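Local coordinates for protein putative sporulation-specific glycosylase YdhD (Bacillus subtilis subsp. subtilis str. 168, PDB 3CZ8) that probably hydrolyses glycosidic bonds of a polysaccharide during sporulation, this chain being its family 18 glycosyl hydrolase domain, at residues I218-I230 and A238-A250. The protein carries 1 engineered substitution. Numbering follows the deposited sequence. Where two conformers were deposited one is given.
Sequences IIGVPLYGYDWII and ASAISNQNAIERA
Four backbone hydrogen bonds zip G225 and D227 to I241 and S239 in an antiparallel hairpin. The shortest runs from G225 N to I241 O (2.6 Å) and lies nearly in line with that carbonyl; D227 N meets S239 O at 2.9 Å. Between these hydrogen-bonded pairs, Y226 and A240 form a non-hydrogen-bonded one.

On the face carrying Y226 and A240, methyl groups pack against aromatic rings. A238 CB lies over the five-membered ring of W228, 3.7 Å from its centroid, in a CH-pi contact, while A240 CB touches Y226 CE1 (3.7 Å) and, in the conformer given, lies over one face of the Y224 ring, toward its rim, with L223 CG over the other.

The opposite face bears the salt bridge from R249 NH1 to D227 OD1 (2.5 Å). With D227 CG anti to the backbone N (chi1 -165°), NH1 comes from above the carboxylate plane while OD1 lies near the guanidinium plane, the two planes 61° apart; Y270 and H278 also bind this carboxylate. I241 CG2 packs on a guanidinium face.

Three waters tie N243 to the carbonyls of P222, L223 and Y224; water 3 donates to N243 OD1 (2.7 Å), and N243 ND2 also bonds to Q244 OE1 of the second subunit. An S242–N245 capping box starts helix 243-252.

The hairpin edges a five-stranded antiparallel sheet, strand 225-229 pairing with 277-281, in the insertion that follows strand 217-220 of the TIM barrel, as in many family 18 enzymes.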
loop_
_atom_site.group_PDB
_atom_site.type_symbol
_atom_site.label_atom_id
_atom_site.label_comp_id
_atom_site.label_asym_id
_atom_site.label_seq_id
_atom_site.Cartn_x
_atom_site.Cartn_y
_atom_site.Cartn_z
ATOM N N ILE A 218 -21.386 -7.059 1.353
ATOM C CA ILE A 218 -20.087 -7.026 0.695
ATOM C C ILE A 218 -19.081 -7.688 1.634
ATOM O O ILE A 218 -18.963 -7.293 2.793
ATOM C CB ILE A 218 -19.663 -5.569 0.333
ATOM C CG1 ILE A 218 -20.544 -4.995 -0.788
ATOM C CG2 ILE A 218 -18.204 -5.499 -0.095
ATOM C CD1 ILE A 218 -21.747 -4.200 -0.325
ATOM N N ILE A 219 -18.391 -8.719 1.147
ATOM C CA ILE A 219 -17.340 -9.381 1.933
ATOM C C ILE A 219 -15.969 -8.716 1.709
ATOM O O ILE A 219 -15.369 -8.842 0.642
ATOM C CB ILE A 219 -17.280 -10.914 1.663
ATOM C CG1 ILE A 219 -18.656 -11.576 1.864
ATOM C CG2 ILE A 219 -16.204 -11.588 2.523
ATOM C CD1 ILE A 219 -19.266 -11.437 3.276
ATOM N N GLY A 220 -15.498 -7.988 2.716
ATOM C CA GLY A 220 -14.172 -7.372 2.673
ATOM C C GLY A 220 -13.061 -8.398 2.828
ATOM O O GLY A 220 -13.152 -9.290 3.667
ATOM N N VAL A 221 -12.018 -8.274 2.008
ATOM C CA VAL A 221 -10.860 -9.178 2.070
ATOM C C VAL A 221 -9.709 -8.560 2.905
ATOM O O VAL A 221 -9.683 -7.336 3.097
ATOM C CB VAL A 221 -10.381 -9.609 0.653
ATOM C CG1 VAL A 221 -11.513 -10.298 -0.136
ATOM C CG2 VAL A 221 -9.771 -8.446 -0.117
ATOM N N PRO A 222 -8.783 -9.400 3.435
ATOM C CA PRO A 222 -7.687 -8.889 4.275
ATOM C C PRO A 222 -6.810 -7.826 3.622
ATOM O O PRO A 222 -6.510 -7.899 2.431
ATOM C CB PRO A 222 -6.845 -10.135 4.558
ATOM C CG PRO A 222 -7.760 -11.260 4.377
ATOM C CD PRO A 222 -8.717 -10.871 3.315
ATOM N N LEU A 223 -6.425 -6.839 4.417
ATOM C CA LEU A 223 -5.420 -5.869 4.018
ATOM C C LEU A 223 -4.020 -6.428 4.307
ATOM O O LEU A 223 -3.108 -6.264 3.494
ATOM C CB LEU A 223 -5.664 -4.547 4.765
ATOM C CG LEU A 223 -4.732 -3.331 4.670
ATOM C CD1 LEU A 223 -4.458 -2.876 3.237
ATOM C CD2 LEU A 223 -5.303 -2.189 5.507
ATOM N N TYR A 224 -3.872 -7.114 5.446
ATOM C CA TYR A 224 -2.579 -7.596 5.964
ATOM C C TYR A 224 -2.496 -9.119 6.090
ATOM O O TYR A 224 -3.473 -9.756 6.483
ATOM C CB TYR A 224 -2.341 -7.050 7.380
ATOM C CG TYR A 224 -2.167 -5.555 7.527
ATOM C CD1 TYR A 224 -1.093 -4.893 6.932
ATOM C CD2 TYR A 224 -3.048 -4.810 8.317
ATOM C CE1 TYR A 224 -0.921 -3.523 7.085
ATOM C CE2 TYR A 224 -2.884 -3.435 8.480
ATOM C CZ TYR A 224 -1.818 -2.800 7.860
ATOM O OH TYR A 224 -1.641 -1.445 8.009
ATOM N N GLY A 225 -1.321 -9.674 5.811
ATOM C CA GLY A 225 -0.960 -11.028 6.219
ATOM C C GLY A 225 -0.070 -10.835 7.437
ATOM O O GLY A 225 0.228 -9.693 7.805
ATOM N N TYR A 226 0.345 -11.916 8.093
ATOM C CA TYR A 226 1.189 -11.760 9.285
ATOM C C TYR A 226 2.360 -12.723 9.346
ATOM O O TYR A 226 2.268 -13.854 8.878
ATOM C CB TYR A 226 0.375 -11.814 10.596
ATOM C CG TYR A 226 -0.696 -10.751 10.707
ATOM C CD1 TYR A 226 -0.404 -9.482 11.202
ATOM C CD2 TYR A 226 -2.002 -11.014 10.303
ATOM C CE1 TYR A 226 -1.393 -8.505 11.285
ATOM C CE2 TYR A 226 -2.991 -10.050 10.376
ATOM C CZ TYR A 226 -2.685 -8.802 10.870
ATOM O OH TYR A 226 -3.679 -7.859 10.941
ATOM N N ASP A 227 3.449 -12.250 9.944
ATOM C CA ASP A 227 4.668 -13.025 10.147
ATOM C C ASP A 227 4.901 -13.171 11.648
ATOM O O ASP A 227 5.294 -12.215 12.309
ATOM C CB ASP A 227 5.846 -12.284 9.502
ATOM C CG ASP A 227 7.090 -13.151 9.342
ATOM O OD1 ASP A 227 7.884 -12.857 8.425
ATOM O OD2 ASP A 227 7.284 -14.120 10.108
ATOM N N TRP A 228 4.654 -14.371 12.171
ATOM C CA TRP A 228 4.797 -14.665 13.603
ATOM C C TRP A 228 6.067 -15.470 13.876
ATOM O O TRP A 228 6.403 -16.368 13.111
ATOM C CB TRP A 228 3.642 -15.549 14.079
ATOM C CG TRP A 228 2.267 -14.952 14.147
ATOM C CD1 TRP A 228 1.704 -14.314 15.218
ATOM C CD2 TRP A 228 1.250 -15.013 13.138
ATOM N NE1 TRP A 228 0.416 -13.946 14.928
ATOM C CE2 TRP A 228 0.105 -14.367 13.662
ATOM C CE3 TRP A 228 1.194 -15.545 11.841
ATOM C CZ2 TRP A 228 -1.084 -14.235 12.932
ATOM C CZ3 TRP A 228 0.008 -15.422 11.118
ATOM C CH2 TRP A 228 -1.115 -14.767 11.668
ATOM N N ILE A 229 6.751 -15.176 14.982
ATOM C CA ILE A 229 7.807 -16.071 15.474
ATOM C C ILE A 229 7.168 -17.229 16.260
ATOM O O ILE A 229 6.541 -17.004 17.304
ATOM C CB ILE A 229 8.880 -15.327 16.334
ATOM C CG1 ILE A 229 9.782 -14.453 15.460
ATOM C CG2 ILE A 229 9.774 -16.318 17.085
ATOM C CD1 ILE A 229 9.540 -12.966 15.593
ATOM N N ILE A 230 7.305 -18.456 15.748
ATOM C CA ILE A 230 6.836 -19.641 16.486
ATOM C C ILE A 230 7.835 -20.032 17.592
ATOM O O ILE A 230 8.927 -19.465 17.659
ATOM C CB ILE A 230 6.294 -20.802 15.599
ATOM C CG1 ILE A 230 7.247 -21.146 14.456
ATOM C CG2 ILE A 230 4.899 -20.457 15.094
ATOM C CD1 ILE A 230 6.826 -22.389 13.680
ATOM N N ALA A 238 3.410 -9.709 16.134
ATOM C CA ALA A 238 3.745 -10.198 14.794
ATOM C C ALA A 238 3.917 -9.041 13.818
ATOM O O ALA A 238 3.408 -7.944 14.045
ATOM C CB ALA A 238 2.678 -11.144 14.293
ATOM N N SER A 239 4.638 -9.286 12.732
ATOM C CA SER A 239 4.819 -8.266 11.707
ATOM C C SER A 239 3.654 -8.298 10.728
ATOM O O SER A 239 3.393 -9.328 10.098
ATOM C CB SER A 239 6.145 -8.462 10.965
ATOM O OG SER A 239 7.249 -8.293 11.834
ATOM N N ALA A 240 2.959 -7.166 10.627
ATOM C CA ALA A 240 1.857 -6.970 9.688
ATOM C C ALA A 240 2.416 -6.603 8.321
ATOM O O ALA A 240 3.004 -5.531 8.143
ATOM C CB ALA A 240 0.917 -5.875 10.193
ATOM N N ILE A 241 2.243 -7.508 7.362
ATOM C CA ILE A 241 2.837 -7.361 6.036
ATOM C C ILE A 241 1.783 -7.563 4.949
ATOM O O ILE A 241 0.758 -8.206 5.181
ATOM C CB ILE A 241 4.040 -8.343 5.818
ATOM C CG1 ILE A 241 3.590 -9.808 5.832
ATOM C CG2 ILE A 241 5.155 -8.113 6.847
ATOM C CD1 ILE A 241 4.708 -10.785 5.553
ATOM N N SER A 242 2.027 -6.998 3.770
ATOM C CA SER A 242 1.108 -7.148 2.649
ATOM C C SER A 242 1.223 -8.558 2.087
ATOM O O SER A 242 2.169 -9.283 2.400
ATOM C CB SER A 242 1.378 -6.093 1.561
ATOM O OG SER A 242 2.415 -6.499 0.675
ATOM N N ASN A 243 0.256 -8.947 1.264
ATOM C CA ASN A 243 0.281 -10.256 0.638
ATOM C C ASN A 243 1.472 -10.435 -0.303
ATOM O O ASN A 243 2.050 -11.518 -0.363
ATOM C CB ASN A 243 -1.046 -10.539 -0.060
ATOM C CG ASN A 243 -2.203 -10.650 0.924
ATOM O OD1 ASN A 243 -2.104 -11.346 1.935
ATOM N ND2 ASN A 243 -3.296 -9.951 0.642
ATOM N N GLN A 244 1.852 -9.361 -1.000
ATOM C CA GLN A 244 3.056 -9.379 -1.828
ATOM C C GLN A 244 4.325 -9.489 -0.976
ATOM O O GLN A 244 5.247 -10.221 -1.345
ATOM C CB GLN A 244 3.131 -8.162 -2.752
ATOM C CG GLN A 244 4.150 -8.346 -3.873
ATOM C CD GLN A 244 4.263 -7.157 -4.787
ATOM O OE1 GLN A 244 3.261 -6.616 -5.256
ATOM N NE2 GLN A 244 5.497 -6.748 -5.064
ATOM N N ASN A 245 4.353 -8.789 0.162
ATOM C CA ASN A 245 5.451 -8.908 1.140
ATOM C C ASN A 245 5.693 -10.329 1.621
ATOM O O ASN A 245 6.839 -10.732 1.796
ATOM C CB ASN A 245 5.214 -8.032 2.367
ATOM C CG ASN A 245 5.303 -6.558 2.073
ATOM O OD1 ASN A 245 4.794 -5.749 2.844
ATOM N ND2 ASN A 245 5.956 -6.194 0.971
ATOM N N ALA A 246 4.610 -11.070 1.853
ATOM C CA ALA A 246 4.692 -12.482 2.217
ATOM C C ALA A 246 5.359 -13.324 1.131
ATOM O O ALA A 246 6.226 -14.144 1.424
ATOM C CB ALA A 246 3.312 -13.020 2.538
ATOM N N ILE A 247 4.948 -13.111 -0.117
ATOM C CA ILE A 247 5.561 -13.771 -1.274
ATOM C C ILE A 247 7.037 -13.390 -1.406
ATOM O O ILE A 247 7.875 -14.253 -1.659
ATOM C CB ILE A 247 4.754 -13.482 -2.566
ATOM C CG1 ILE A 247 3.588 -14.468 -2.657
ATOM C CG2 ILE A 247 5.622 -13.572 -3.826
ATOM C CD1 ILE A 247 2.328 -13.869 -3.229
ATOM N N GLU A 248 7.340 -12.112 -1.181
ATOM C CA GLU A 248 8.712 -11.601 -1.192
ATOM C C GLU A 248 9.597 -12.231 -0.114
ATOM O O GLU A 248 10.782 -12.469 -0.353
ATOM C CB GLU A 248 8.717 -10.076 -1.061
ATOM C CG GLU A 248 8.273 -9.350 -2.345
ATOM C CD GLU A 248 7.796 -7.922 -2.099
ATOM O OE1 GLU A 248 7.711 -7.483 -0.926
ATOM O OE2 GLU A 248 7.502 -7.231 -3.095
ATOM N N ARG A 249 9.022 -12.508 1.056
ATOM C CA ARG A 249 9.748 -13.186 2.138
ATOM C C ARG A 249 9.948 -14.670 1.865
ATOM O O ARG A 249 10.965 -15.237 2.250
ATOM C CB ARG A 249 9.056 -12.979 3.481
ATOM C CG ARG A 249 9.194 -11.565 3.997
ATOM C CD ARG A 249 8.639 -11.407 5.393
ATOM N NE ARG A 249 8.693 -10.007 5.810
ATOM C CZ ARG A 249 8.695 -9.589 7.071
ATOM N NH1 ARG A 249 8.647 -10.458 8.071
ATOM N NH2 ARG A 249 8.748 -8.290 7.331
ATOM N N ALA A 250 8.981 -15.296 1.197
ATOM C CA ALA A 250 9.104 -16.691 0.779
ATOM C C ALA A 250 10.230 -16.896 -0.239
ATOM O O ALA A 250 10.844 -17.953 -0.259
ATOM C CB ALA A 250 7.778 -17.213 0.229
HETATM O O HOH W 1 -6.114 -9.885 0.894
HETATM O O HOH W 2 -2.103 -7.196 1.387
HETATM O O HOH W 3 -3.626 -11.661 4.148
#